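Local coordinates for isochorismatase hydrolase (Alkaliphilus metalliredigens, PDB 3HB7), which probably acts as a hydrolase of the isochorismatase family, with a substrate that remains to be established, at residues Val128-Cys133 with Tyr165-Leu170; Asp121-Thr126 with Tyr146-Leu151; Leu11-Leu16 with Val132-Thr137; Ser104-Thr109 with Thr139-Asn144. All coordinates share one frame; numbering follows the deposited sequence.

Contact 1. Residues Val128-Cys133 with Tyr165-Leu170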
loop_
_atom_site.group_PDB
_atom_site.type_symbol
_atom_site.label_atom_id
_atom_site.label_comp_id
_atom_site.label_asym_id
_atom_site.label_seq_id
_atom_site.Cartn_x
_atom_site.Cartn_y
_atom_site.Cartn_z
ATOM N N VAL E 128 -12.077 -33.452 12.168
ATOM C CA VAL E 128 -11.937 -32.271 11.397
ATOM C C VAL E 128 -13.194 -31.396 11.538
ATOM O O VAL E 128 -14.255 -31.925 11.676
ATOM C CB VAL E 128 -11.770 -32.776 9.982
ATOM C CG1 VAL E 128 -12.843 -32.362 9.100
ATOM C CG2 VAL E 128 -10.436 -32.506 9.464
ATOM N N TRP E 129 -13.113 -30.074 11.441
ATOM C CA TRP E 129 -11.914 -29.275 11.488
ATOM C C TRP E 129 -11.579 -28.959 12.899
ATOM O O TRP E 129 -12.440 -28.780 13.706
ATOM C CB TRP E 129 -12.095 -27.930 10.817
ATOM C CG TRP E 129 -12.604 -27.898 9.465
ATOM C CD1 TRP E 129 -13.101 -28.910 8.764
ATOM C CD2 TRP E 129 -12.674 -26.758 8.633
ATOM N NE1 TRP E 129 -13.481 -28.493 7.545
ATOM C CE2 TRP E 129 -13.228 -27.161 7.443
ATOM C CE3 TRP E 129 -12.330 -25.425 8.792
ATOM C CZ2 TRP E 129 -13.453 -26.297 6.418
ATOM C CZ3 TRP E 129 -12.553 -24.582 7.788
ATOM C CH2 TRP E 129 -13.104 -25.009 6.614
ATOM N N THR E 130 -10.308 -28.774 13.152
ATOM C CA THR E 130 -9.813 -28.590 14.475
ATOM C C THR E 130 -10.431 -27.382 15.105
ATOM O O THR E 130 -10.786 -27.411 16.257
ATOM C CB THR E 130 -8.307 -28.355 14.431
ATOM O OG1 THR E 130 -7.695 -29.404 13.715
ATOM C CG2 THR E 130 -7.737 -28.317 15.791
ATOM N N ASN E 131 -10.535 -26.309 14.344
ATOM C CA ASN E 131 -11.004 -25.054 14.868
ATOM C C ASN E 131 -12.486 -24.847 14.739
ATOM O O ASN E 131 -12.993 -23.870 15.182
ATOM C CB ASN E 131 -10.223 -23.890 14.266
ATOM C CG ASN E 131 -10.304 -23.847 12.791
ATOM O OD1 ASN E 131 -10.581 -22.828 12.224
ATOM N ND2 ASN E 131 -10.102 -24.962 12.163
ATOM N N VAL E 132 -13.172 -25.772 14.115
ATOM C CA VAL E 132 -14.589 -25.640 13.957
ATOM C C VAL E 132 -15.373 -26.663 14.723
ATOM O O VAL E 132 -15.576 -26.523 15.884
ATOM C CB VAL E 132 -14.968 -25.689 12.513
ATOM C CG1 VAL E 132 -16.417 -25.412 12.348
ATOM C CG2 VAL E 132 -14.164 -24.696 11.763
ATOM N N CYS E 133 -15.819 -27.696 14.051
ATOM C CA CYS E 133 -16.653 -28.713 14.668
ATOM C C CYS E 133 -15.950 -29.460 15.786
ATOM O O CYS E 133 -16.537 -29.762 16.771
ATOM C CB CYS E 133 -17.270 -29.655 13.642
ATOM S SG CYS E 133 -18.454 -28.935 12.572
ATOM N N TYR E 165 -3.718 -22.782 15.337
ATOM C CA TYR E 165 -4.388 -21.914 16.279
ATOM C C TYR E 165 -5.550 -22.566 16.991
ATOM O O TYR E 165 -5.889 -22.196 18.078
ATOM C CB TYR E 165 -4.618 -20.476 15.792
ATOM C CG TYR E 165 -5.611 -20.237 14.706
ATOM C CD1 TYR E 165 -6.935 -20.516 14.876
ATOM C CD2 TYR E 165 -5.230 -19.675 13.532
ATOM C CE1 TYR E 165 -7.830 -20.279 13.891
ATOM C CE2 TYR E 165 -6.119 -19.429 12.555
ATOM C CZ TYR E 165 -7.417 -19.732 12.742
ATOM O OH TYR E 165 -8.296 -19.491 11.758
ATOM N N GLY E 166 -6.145 -23.550 16.346
ATOM C CA GLY E 166 -7.177 -24.348 16.964
ATOM C C GLY E 166 -6.688 -25.135 18.154
ATOM O O GLY E 166 -7.344 -25.195 19.164
ATOM N N LEU E 167 -5.507 -25.717 18.020
ATOM C CA LEU E 167 -4.870 -26.414 19.109
ATOM C C LEU E 167 -4.567 -25.483 20.245
ATOM O O LEU E 167 -4.732 -25.829 21.389
ATOM C CB LEU E 167 -3.626 -27.115 18.628
ATOM C CG LEU E 167 -4.000 -28.277 17.734
ATOM C CD1 LEU E 167 -2.844 -28.937 17.131
ATOM C CD2 LEU E 167 -4.767 -29.251 18.509
ATOM N N ASN E 168 -4.148 -24.284 19.921
ATOM C CA ASN E 168 -3.824 -23.332 20.935
ATOM C C ASN E 168 -5.019 -22.968 21.768
ATOM O O ASN E 168 -4.945 -22.887 22.968
ATOM C CB ASN E 168 -3.209 -22.100 20.285
ATOM C CG ASN E 168 -2.644 -21.131 21.278
ATOM O OD1 ASN E 168 -3.124 -20.039 21.387
ATOM N ND2 ASN E 168 -1.615 -21.518 21.990
ATOM N N ASP E 169 -6.143 -22.755 21.120
ATOM C CA ASP E 169 -7.363 -22.526 21.843
ATOM C C ASP E 169 -7.702 -23.754 22.633
ATOM O O ASP E 169 -8.085 -23.670 23.753
ATOM C CB ASP E 169 -8.486 -22.213 20.893
ATOM C CG ASP E 169 -8.667 -20.763 20.677
ATOM O OD1 ASP E 169 -7.915 -19.965 21.211
ATOM O OD2 ASP E 169 -9.579 -20.415 19.955
ATOM N N LEU E 170 -7.534 -24.908 22.031
ATOM C CA LEU E 170 -7.934 -26.138 22.662
ATOM C C LEU E 170 -7.152 -26.408 23.926
ATOM O O LEU E 170 -7.639 -27.008 24.840
ATOM C CB LEU E 170 -7.911 -27.298 21.691
ATOM C CG LEU E 170 -9.204 -27.417 20.919
ATOM C CD1 LEU E 170 -9.116 -28.368 19.840
ATOM C CD2 LEU E 170 -10.292 -27.778 21.807
#
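Tyr165 begins the contact by bringing the phenol end of its ring to the amide of Asn131. The two flat groups are turned almost perpendicular, their planes 88° apart, and Tyr165 OH lies 4.1 Å from Asn131 OD1, so they touch without a hydrogen bond. The Tyr165 ring gets there because CG sits between the backbone N and the carbonyl carbon (chi1 70°), while Asn131 ND2 turns instead to Ser157, in a weak bond. At Gly166 the two backbones come closest, Gly166 CA lying 4.4 Å from Asn131 CA. With no side chain between them, Asn131 CB rests 4.1 Å from Gly166 CA, and the methyl of Thr130 packs over the same turn of the helix. Leu167 follows, its CD2 4.1 Å from Thr130 CG2. That methyl lies anti to the backbone N of Thr130 and faces the helix, leaving OG1 to make a weak bond with Ala156 O. One turn on, Leu170 adds to this apolar patch, its CD1 4.3 Å from Thr130 CG2 and 4.1 Å from Thr130 O. The loop folds as a type I turn from Trp129 to Val132, entered through a non-proline cis peptide before Trp129, a feature consistent with isochorismatase-like cysteine hydrolases. It leads from strand 122-126 into helix 133-143, with Val132 as N-cap, and is flanked by helix 160-170 and by Thr155 and Ala156 of strand 155-156.

Contact 2. Residues Asp121-Thr126 with Tyr146-Leu151; sequences DTVVLT and YKVITL
Asp121 O takes the first bond of a parallel ladder, from Lys147 N at 3.1 Å. Val123 then works in both directions: its N donates to Lys147 O at 2.8 Å, almost straight on to the carbonyl, and its O receives Ile149 N in the carbonyl plane. Leu125 repeats the pattern, with N to Ile149 O and a weak bond from Leu151 N to Leu125 O at 3.3 Å. Thr122, Val124 and Thr126 instead serve strand 8-13 on the other edge. Side-chain hydroxyls are also matched: Thr126 OG1 pairs with Leu11 O, Tyr146 OH with Asp112 and Thr150 OG1 with Thr174. Thr122 OG1 donates to Asp121 OD2 from above the carboxylate plane at 3.0 Å and packs against Lys147 CB, while Thr122 CG2 lies 4.0 Å from Ile149 CD1. A valine at Thr122 would probably leave Asp121 OD2 without this donor and set the carboxylate freer to turn. On the other face, Leu125 CD2 presses on Val148 CG1 at a tight 3.4 Å. Lys147 NZ does not meet the Asp121 carboxylate; Asp191 is its long, weak partner. Cohesion between the two strands therefore comes from main-chain bonding and buried apolar packing within the beta-alpha-beta unit.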
loop_
_atom_site.group_PDB
_atom_site.type_symbol
_atom_site.label_atom_id
_atom_site.label_comp_id
_atom_site.label_asym_id
_atom_site.label_seq_id
_atom_site.Cartn_x
_atom_site.Cartn_y
_atom_site.Cartn_z
ATOM N N ASP E 121 -16.268 -40.797 31.519
ATOM C CA ASP E 121 -15.830 -39.554 32.114
ATOM C C ASP E 121 -14.921 -38.696 31.263
ATOM O O ASP E 121 -14.609 -37.600 31.625
ATOM C CB ASP E 121 -15.239 -39.781 33.510
ATOM C CG ASP E 121 -13.947 -40.569 33.495
ATOM O OD1 ASP E 121 -13.617 -41.156 34.522
ATOM O OD2 ASP E 121 -13.255 -40.609 32.484
ATOM N N THR E 122 -14.481 -39.219 30.151
ATOM C CA THR E 122 -13.546 -38.500 29.349
ATOM C C THR E 122 -13.858 -38.634 27.901
ATOM O O THR E 122 -14.117 -39.694 27.428
ATOM C CB THR E 122 -12.137 -39.019 29.601
ATOM O OG1 THR E 122 -11.722 -38.598 30.886
ATOM C CG2 THR E 122 -11.173 -38.482 28.611
ATOM N N VAL E 123 -13.788 -37.542 27.178
ATOM C CA VAL E 123 -13.957 -37.610 25.755
ATOM C C VAL E 123 -12.695 -37.173 25.084
ATOM O O VAL E 123 -12.055 -36.271 25.528
ATOM C CB VAL E 123 -15.155 -36.774 25.259
ATOM C CG1 VAL E 123 -16.299 -36.911 26.182
ATOM C CG2 VAL E 123 -14.790 -35.364 25.110
ATOM N N VAL E 124 -12.327 -37.851 24.023
ATOM C CA VAL E 124 -11.135 -37.489 23.305
ATOM C C VAL E 124 -11.421 -37.231 21.843
ATOM O O VAL E 124 -12.140 -37.952 21.223
ATOM C CB VAL E 124 -9.974 -38.503 23.523
ATOM C CG1 VAL E 124 -10.195 -39.355 24.730
ATOM C CG2 VAL E 124 -9.726 -39.313 22.322
ATOM N N LEU E 125 -10.839 -36.183 21.303
ATOM C CA LEU E 125 -11.296 -35.609 20.057
ATOM C C LEU E 125 -10.459 -35.910 18.857
ATOM O O LEU E 125 -9.272 -35.737 18.881
ATOM C CB LEU E 125 -11.397 -34.100 20.186
ATOM C CG LEU E 125 -12.590 -33.523 20.897
ATOM C CD1 LEU E 125 -13.766 -34.176 20.376
ATOM C CD2 LEU E 125 -12.483 -33.757 22.339
ATOM N N THR E 126 -11.112 -36.329 17.794
ATOM C CA THR E 126 -10.452 -36.649 16.564
ATOM C C THR E 126 -11.282 -36.205 15.407
ATOM O O THR E 126 -12.460 -36.117 15.501
ATOM C CB THR E 126 -10.185 -38.151 16.448
ATOM O OG1 THR E 126 -11.408 -38.861 16.439
ATOM C CG2 THR E 126 -9.370 -38.622 17.600
ATOM N N TYR E 146 -17.428 -33.212 31.374
ATOM C CA TYR E 146 -16.556 -34.252 30.926
ATOM C C TYR E 146 -15.146 -33.736 30.933
ATOM O O TYR E 146 -14.929 -32.552 30.909
ATOM C CB TYR E 146 -16.938 -34.699 29.533
ATOM C CG TYR E 146 -18.290 -35.308 29.478
ATOM C CD1 TYR E 146 -18.607 -36.362 30.277
ATOM C CD2 TYR E 146 -19.258 -34.817 28.666
ATOM C CE1 TYR E 146 -19.836 -36.906 30.255
ATOM C CE2 TYR E 146 -20.476 -35.363 28.639
ATOM C CZ TYR E 146 -20.760 -36.405 29.438
ATOM O OH TYR E 146 -21.979 -36.962 29.441
ATOM N N LYS E 147 -14.192 -34.646 30.954
ATOM C CA LYS E 147 -12.799 -34.327 30.829
ATOM C C LYS E 147 -12.503 -34.467 29.382
ATOM O O LYS E 147 -12.993 -35.358 28.773
ATOM C CB LYS E 147 -11.965 -35.319 31.606
ATOM C CG LYS E 147 -11.692 -34.892 32.998
ATOM C CD LYS E 147 -11.657 -36.060 33.907
ATOM C CE LYS E 147 -10.321 -36.719 33.867
ATOM N NZ LYS E 147 -10.014 -37.398 35.129
ATOM N N VAL E 148 -11.707 -33.571 28.833
ATOM C CA VAL E 148 -11.487 -33.518 27.404
ATOM C C VAL E 148 -10.049 -33.667 26.987
ATOM O O VAL E 148 -9.197 -33.014 27.491
ATOM C CB VAL E 148 -12.014 -32.198 26.825
ATOM C CG1 VAL E 148 -12.052 -32.243 25.361
ATOM C CG2 VAL E 148 -13.354 -31.885 27.370
ATOM N N ILE E 149 -9.810 -34.525 26.023
ATOM C CA ILE E 149 -8.505 -34.701 25.461
ATOM C C ILE E 149 -8.571 -34.439 23.981
ATOM O O ILE E 149 -9.475 -34.864 23.326
ATOM C CB ILE E 149 -7.971 -36.118 25.725
ATOM C CG1 ILE E 149 -7.454 -36.226 27.131
ATOM C CG2 ILE E 149 -6.837 -36.450 24.864
ATOM C CD1 ILE E 149 -7.410 -37.597 27.605
ATOM N N THR E 150 -7.591 -33.726 23.460
ATOM C CA THR E 150 -7.532 -33.429 22.048
ATOM C C THR E 150 -6.296 -34.042 21.460
ATOM O O THR E 150 -5.216 -33.804 21.927
ATOM C CB THR E 150 -7.395 -31.938 21.788
ATOM O OG1 THR E 150 -8.309 -31.213 22.582
ATOM C CG2 THR E 150 -7.654 -31.647 20.383
ATOM N N LEU E 151 -6.455 -34.791 20.394
ATOM C CA LEU E 151 -5.338 -35.463 19.805
ATOM C C LEU E 151 -4.767 -34.653 18.678
ATOM O O LEU E 151 -5.354 -34.557 17.639
ATOM C CB LEU E 151 -5.791 -36.798 19.264
ATOM C CG LEU E 151 -5.560 -38.047 20.082
ATOM C CD1 LEU E 151 -5.551 -37.760 21.514
ATOM C CD2 LEU E 151 -6.594 -39.052 19.759
#

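Contact 3. Residues Leu11-Leu16 with Val132-Thr137; sequences LVIDML and VCVRST
Ile13 runs its CD1 up against Thr137, the two side chains meeting tip to tip with Ile13 CD1 4.0 Å from Thr137 OG1. The same methyl reaches Val134 CG2 at 4.2 Å, and the Ile13 CG2 branch, anti to the backbone N, touches Cys133 CB. Isoleucine thus fits against one side of the first helical turns, touching Cys133, Val134 and Thr137. Leu11, two residues earlier on the strand, crosses Thr137 at a slant and lays CD1 4.0 Å from Thr137 CG2. The hydroxyl of Thr137 is occupied despite these apolar neighbours: it donates to Cys133 O at 2.8 Å and accepts from Gly105 N. Cys133 O in turn receives Thr137 N and Thr137 OG1 from opposite faces of its carbonyl plane. The axes of strand 11-13 and helix 133-137 pass 9.7 Å apart at 148°, so the helix runs roughly counter to the strand it covers. Beyond the strand end the chemistry changes. Asp14 directs its carboxylate to the helix start, where OD2 stands 4.1 Å from Cys133 SG without a bond between them. OD1 is held by Glu60 N, and OD2 forms a salt bridge with Lys100. Asp14, Lys100 and Cys133 gathered in this way are consistent with the Asp-Lys-Cys catalytic triad of isochorismatase-like cysteine hydrolases, set at the polar edge of an otherwise hydrophobic strand-helix interface.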
loop_
_atom_site.group_PDB
_atom_site.type_symbol
_atom_site.label_atom_id
_atom_site.label_comp_id
_atom_site.label_asym_id
_atom_site.label_seq_id
_atom_site.Cartn_x
_atom_site.Cartn_y
_atom_site.Cartn_z
ATOM N N LEU E 11 -14.366 -39.489 20.082
ATOM C CA LEU E 11 -15.317 -38.988 19.124
ATOM C C LEU E 11 -14.644 -38.741 17.809
ATOM O O LEU E 11 -13.712 -38.014 17.721
ATOM C CB LEU E 11 -15.963 -37.714 19.638
ATOM C CG LEU E 11 -16.435 -37.829 21.069
ATOM C CD1 LEU E 11 -16.959 -36.549 21.603
ATOM C CD2 LEU E 11 -17.450 -38.867 21.183
ATOM N N VAL E 12 -15.139 -39.367 16.775
ATOM C CA VAL E 12 -14.540 -39.221 15.497
ATOM C C VAL E 12 -15.451 -38.361 14.691
ATOM O O VAL E 12 -16.548 -38.731 14.390
ATOM C CB VAL E 12 -14.353 -40.577 14.857
ATOM C CG1 VAL E 12 -13.651 -40.456 13.575
ATOM C CG2 VAL E 12 -13.598 -41.442 15.760
ATOM N N ILE E 13 -14.968 -37.179 14.369
ATOM C CA ILE E 13 -15.827 -36.141 13.884
ATOM C C ILE E 13 -15.683 -35.832 12.434
ATOM O O ILE E 13 -14.710 -35.320 11.993
ATOM C CB ILE E 13 -15.612 -34.864 14.680
ATOM C CG1 ILE E 13 -16.104 -35.043 16.098
ATOM C CG2 ILE E 13 -16.333 -33.753 14.060
ATOM C CD1 ILE E 13 -15.359 -34.276 17.057
ATOM N N ASP E 14 -16.720 -36.160 11.713
ATOM C CA ASP E 14 -16.895 -35.790 10.337
ATOM C C ASP E 14 -15.889 -36.285 9.318
ATOM O O ASP E 14 -15.674 -35.653 8.324
ATOM C CB ASP E 14 -17.054 -34.291 10.229
ATOM C CG ASP E 14 -18.416 -33.828 10.638
ATOM O OD1 ASP E 14 -19.316 -34.642 10.792
ATOM O OD2 ASP E 14 -18.591 -32.628 10.789
HETATM N N MSE E 15 -15.334 -37.454 9.522
HETATM C CA MSE E 15 -14.452 -37.997 8.535
HETATM C C MSE E 15 -15.340 -38.647 7.526
HETATM O O MSE E 15 -15.565 -39.819 7.564
HETATM C CB MSE E 15 -13.531 -39.007 9.169
HETATM C CG MSE E 15 -12.627 -38.431 10.254
HETATM SE SE MSE E 15 -11.400 -37.099 9.740
HETATM C CE MSE E 15 -10.281 -38.173 8.671
ATOM N N LEU E 16 -15.832 -37.835 6.612
ATOM C CA LEU E 16 -16.894 -38.177 5.704
ATOM C C LEU E 16 -16.497 -38.017 4.254
ATOM O O LEU E 16 -15.528 -37.392 3.947
ATOM C CB LEU E 16 -18.106 -37.314 5.970
ATOM C CG LEU E 16 -18.546 -37.057 7.390
ATOM C CD1 LEU E 16 -19.748 -36.155 7.388
ATOM C CD2 LEU E 16 -18.871 -38.327 8.039
ATOM N N VAL E 132 -13.172 -25.772 14.115
ATOM C CA VAL E 132 -14.589 -25.640 13.957
ATOM C C VAL E 132 -15.373 -26.663 14.723
ATOM O O VAL E 132 -15.576 -26.523 15.884
ATOM C CB VAL E 132 -14.968 -25.689 12.513
ATOM C CG1 VAL E 132 -16.417 -25.412 12.348
ATOM C CG2 VAL E 132 -14.164 -24.696 11.763
ATOM N N CYS E 133 -15.819 -27.696 14.051
ATOM C CA CYS E 133 -16.653 -28.713 14.668
ATOM C C CYS E 133 -15.950 -29.460 15.786
ATOM O O CYS E 133 -16.537 -29.762 16.771
ATOM C CB CYS E 133 -17.270 -29.655 13.642
ATOM S SG CYS E 133 -18.454 -28.935 12.572
ATOM N N VAL E 134 -14.672 -29.718 15.638
ATOM C CA VAL E 134 -13.925 -30.307 16.705
ATOM C C VAL E 134 -13.870 -29.425 17.931
ATOM O O VAL E 134 -14.102 -29.867 19.015
ATOM C CB VAL E 134 -12.513 -30.619 16.257
ATOM C CG1 VAL E 134 -11.686 -30.999 17.389
ATOM C CG2 VAL E 134 -12.514 -31.679 15.278
ATOM N N ARG E 135 -13.576 -28.162 17.747
ATOM C CA ARG E 135 -13.524 -27.258 18.858
ATOM C C ARG E 135 -14.862 -27.114 19.539
ATOM O O ARG E 135 -14.927 -27.009 20.729
ATOM C CB ARG E 135 -12.961 -25.906 18.448
ATOM C CG ARG E 135 -13.776 -24.732 18.868
ATOM C CD ARG E 135 -13.487 -24.293 20.249
ATOM N NE ARG E 135 -12.555 -23.199 20.237
ATOM C CZ ARG E 135 -12.531 -22.211 21.109
ATOM N NH1 ARG E 135 -13.383 -22.148 22.107
ATOM N NH2 ARG E 135 -11.623 -21.286 20.979
ATOM N N SER E 136 -15.922 -27.096 18.760
ATOM C CA SER E 136 -17.258 -26.971 19.287
ATOM C C SER E 136 -17.664 -28.123 20.169
ATOM O O SER E 136 -18.266 -27.941 21.182
ATOM C CB SER E 136 -18.248 -26.899 18.150
ATOM O OG SER E 136 -18.265 -25.633 17.609
ATOM N N THR E 137 -17.349 -29.318 19.729
ATOM C CA THR E 137 -17.615 -30.515 20.474
ATOM C C THR E 137 -16.848 -30.553 21.777
ATOM O O THR E 137 -17.370 -30.951 22.766
ATOM C CB THR E 137 -17.377 -31.732 19.635
ATOM O OG1 THR E 137 -17.999 -31.541 18.385
ATOM C CG2 THR E 137 -17.978 -32.892 20.249
#

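Contact 4. Residues Ser104-Thr109 with Thr139-Asn144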
loop_
_atom_site.group_PDB
_atom_site.type_symbol
_atom_site.label_atom_id
_atom_site.label_comp_id
_atom_site.label_asym_id
_atom_site.label_seq_id
_atom_site.Cartn_x
_atom_site.Cartn_y
_atom_site.Cartn_z
ATOM N N SER E 104 -21.557 -28.623 16.851
ATOM C CA SER E 104 -21.253 -29.517 17.929
ATOM C C SER E 104 -21.841 -30.900 17.774
ATOM O O SER E 104 -22.935 -31.085 17.324
ATOM C CB SER E 104 -21.734 -28.914 19.221
ATOM O OG SER E 104 -21.230 -29.553 20.329
ATOM N N GLY E 105 -21.071 -31.866 18.203
ATOM C CA GLY E 105 -21.511 -33.218 18.344
ATOM C C GLY E 105 -22.631 -33.323 19.339
ATOM O O GLY E 105 -23.431 -34.162 19.226
ATOM N N PHE E 106 -22.656 -32.463 20.325
ATOM C CA PHE E 106 -23.671 -32.469 21.340
ATOM C C PHE E 106 -24.945 -31.723 21.001
ATOM O O PHE E 106 -25.905 -31.868 21.672
ATOM C CB PHE E 106 -23.116 -31.866 22.615
ATOM C CG PHE E 106 -22.098 -32.696 23.301
ATOM C CD1 PHE E 106 -22.455 -33.518 24.317
ATOM C CD2 PHE E 106 -20.769 -32.604 22.975
ATOM C CE1 PHE E 106 -21.543 -34.248 24.951
ATOM C CE2 PHE E 106 -19.862 -33.332 23.614
ATOM C CZ PHE E 106 -20.240 -34.150 24.607
ATOM N N ALA E 107 -24.949 -30.900 19.981
ATOM C CA ALA E 107 -26.033 -29.970 19.833
ATOM C C ALA E 107 -27.229 -30.639 19.186
ATOM O O ALA E 107 -27.173 -31.065 18.082
ATOM C CB ALA E 107 -25.588 -28.806 19.042
ATOM N N HIS E 108 -28.299 -30.744 19.949
ATOM C CA HIS E 108 -29.530 -31.381 19.536
ATOM C C HIS E 108 -29.395 -32.850 19.271
ATOM O O HIS E 108 -30.134 -33.394 18.527
ATOM C CB HIS E 108 -30.111 -30.684 18.322
ATOM C CG HIS E 108 -30.171 -29.199 18.450
ATOM N ND1 HIS E 108 -29.552 -28.352 17.570
ATOM C CD2 HIS E 108 -30.766 -28.415 19.367
ATOM C CE1 HIS E 108 -29.778 -27.113 17.932
ATOM N NE2 HIS E 108 -30.518 -27.127 19.016
ATOM N N THR E 109 -28.446 -33.482 19.910
ATOM C CA THR E 109 -28.213 -34.886 19.755
ATOM C C THR E 109 -28.315 -35.585 21.075
ATOM O O THR E 109 -28.474 -34.984 22.093
ATOM C CB THR E 109 -26.844 -35.188 19.243
ATOM O OG1 THR E 109 -25.899 -34.898 20.254
ATOM C CG2 THR E 109 -26.547 -34.415 18.007
ATOM N N THR E 139 -15.879 -27.850 23.507
ATOM C CA THR E 139 -16.488 -26.899 24.389
ATOM C C THR E 139 -17.735 -27.454 25.038
ATOM O O THR E 139 -17.987 -27.224 26.173
ATOM C CB THR E 139 -16.858 -25.640 23.634
ATOM O OG1 THR E 139 -15.697 -25.079 23.060
ATOM C CG2 THR E 139 -17.467 -24.642 24.523
ATOM N N ASP E 140 -18.535 -28.157 24.282
ATOM C CA ASP E 140 -19.722 -28.767 24.809
ATOM C C ASP E 140 -19.440 -29.852 25.834
ATOM O O ASP E 140 -20.144 -29.983 26.766
ATOM C CB ASP E 140 -20.629 -29.256 23.695
ATOM C CG ASP E 140 -21.376 -28.148 23.042
ATOM O OD1 ASP E 140 -21.152 -26.993 23.365
ATOM O OD2 ASP E 140 -22.198 -28.430 22.192
ATOM N N ALA E 141 -18.403 -30.625 25.621
ATOM C CA ALA E 141 -17.991 -31.640 26.551
ATOM C C ALA E 141 -17.569 -31.034 27.865
ATOM O O ALA E 141 -17.990 -31.466 28.903
ATOM C CB ALA E 141 -16.881 -32.394 25.973
ATOM N N LEU E 142 -16.790 -29.979 27.799
ATOM C CA LEU E 142 -16.393 -29.241 28.962
ATOM C C LEU E 142 -17.616 -28.686 29.652
ATOM O O LEU E 142 -17.695 -28.681 30.843
ATOM C CB LEU E 142 -15.494 -28.093 28.553
ATOM C CG LEU E 142 -14.495 -27.418 29.474
ATOM C CD1 LEU E 142 -14.875 -26.033 29.858
ATOM C CD2 LEU E 142 -14.099 -28.206 30.654
ATOM N N ALA E 143 -18.574 -28.226 28.880
ATOM C CA ALA E 143 -19.783 -27.654 29.425
ATOM C C ALA E 143 -20.624 -28.675 30.183
ATOM O O ALA E 143 -21.412 -28.330 31.015
ATOM C CB ALA E 143 -20.569 -26.982 28.368
ATOM N N ASN E 144 -20.431 -29.940 29.866
ATOM C CA ASN E 144 -21.114 -31.027 30.512
ATOM C C ASN E 144 -20.259 -31.751 31.535
ATOM O O ASN E 144 -20.563 -32.828 31.923
ATOM C CB ASN E 144 -21.673 -31.997 29.495
ATOM C CG ASN E 144 -22.920 -31.488 28.838
ATOM O OD1 ASN E 144 -23.896 -31.204 29.495
ATOM N ND2 ASN E 144 -22.891 -31.363 27.539
#
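Phe106 slides past Asp140 in the opposite direction, one face of its ring lying against the helix backbone with Asp140 C 4.1 Å above the plane and displaced toward the rim. The planes of the ring and the Asp140 carboxylate are 71° apart, and Phe106 CD2 lies 3.4 Å from Asp140 CB. Farther round, Phe106 CE2 meets Ala141 CB at 3.9 Å. Asn144 also runs counter to the ring, its amide plane inclined by 37° to the ring plane and Asn144 ND2 3.9 Å from Phe106 CD1, while a weak bond draws that nitrogen back to Asp140 O. At the other end, Asp140 OD2 accepts from Ser104 OG, at a modelled separation too short to be trusted in detail. The Ser104 hydroxyl, anti to its own main-chain nitrogen (chi1 -167°), also takes Phe106 N at 3.2 Å in an ST turn, which ties Ser104 to the backbone of the aromatic residue. Substituting an alanine for Phe106 would probably open a gap beside Ala141 and leave the Asp140 and Asn144 side chains without the ring they pack on. In the chain the loop follows strand 96-100 and leads into helix 111-117; Phe106 packs on helix 133-143 and also touches Leu111, Asp112 and Leu115, as well as Tyr146.

How the contacts relate
Helix 133-143 and its approach tie the four contacts together. Contacts 1 and 3 share Val132 and Cys133, their centres about 9 Å apart, and Trp129 O probably accepts from Val134 N at 3.1 Å. Contacts 2 and 3 meet in the sheet, where Leu125 CD1 packs 3.7 Å from Ile13 CD1. Contact 4 joins contact 3 where Phe106 CE2 packs 3.5 Å from Thr137 O, and contact 2 through Ala141 CB, 3.7 Å from Val123 CG2. Leu170 CD1 of contact 1 packs 3.6 Å from Thr150 CG2 of contact 2. Contact 3 holds two members of the probable catalytic triad, while a sodium ion lies nearest contact 4, about 6 Å from the Asp140 side chain.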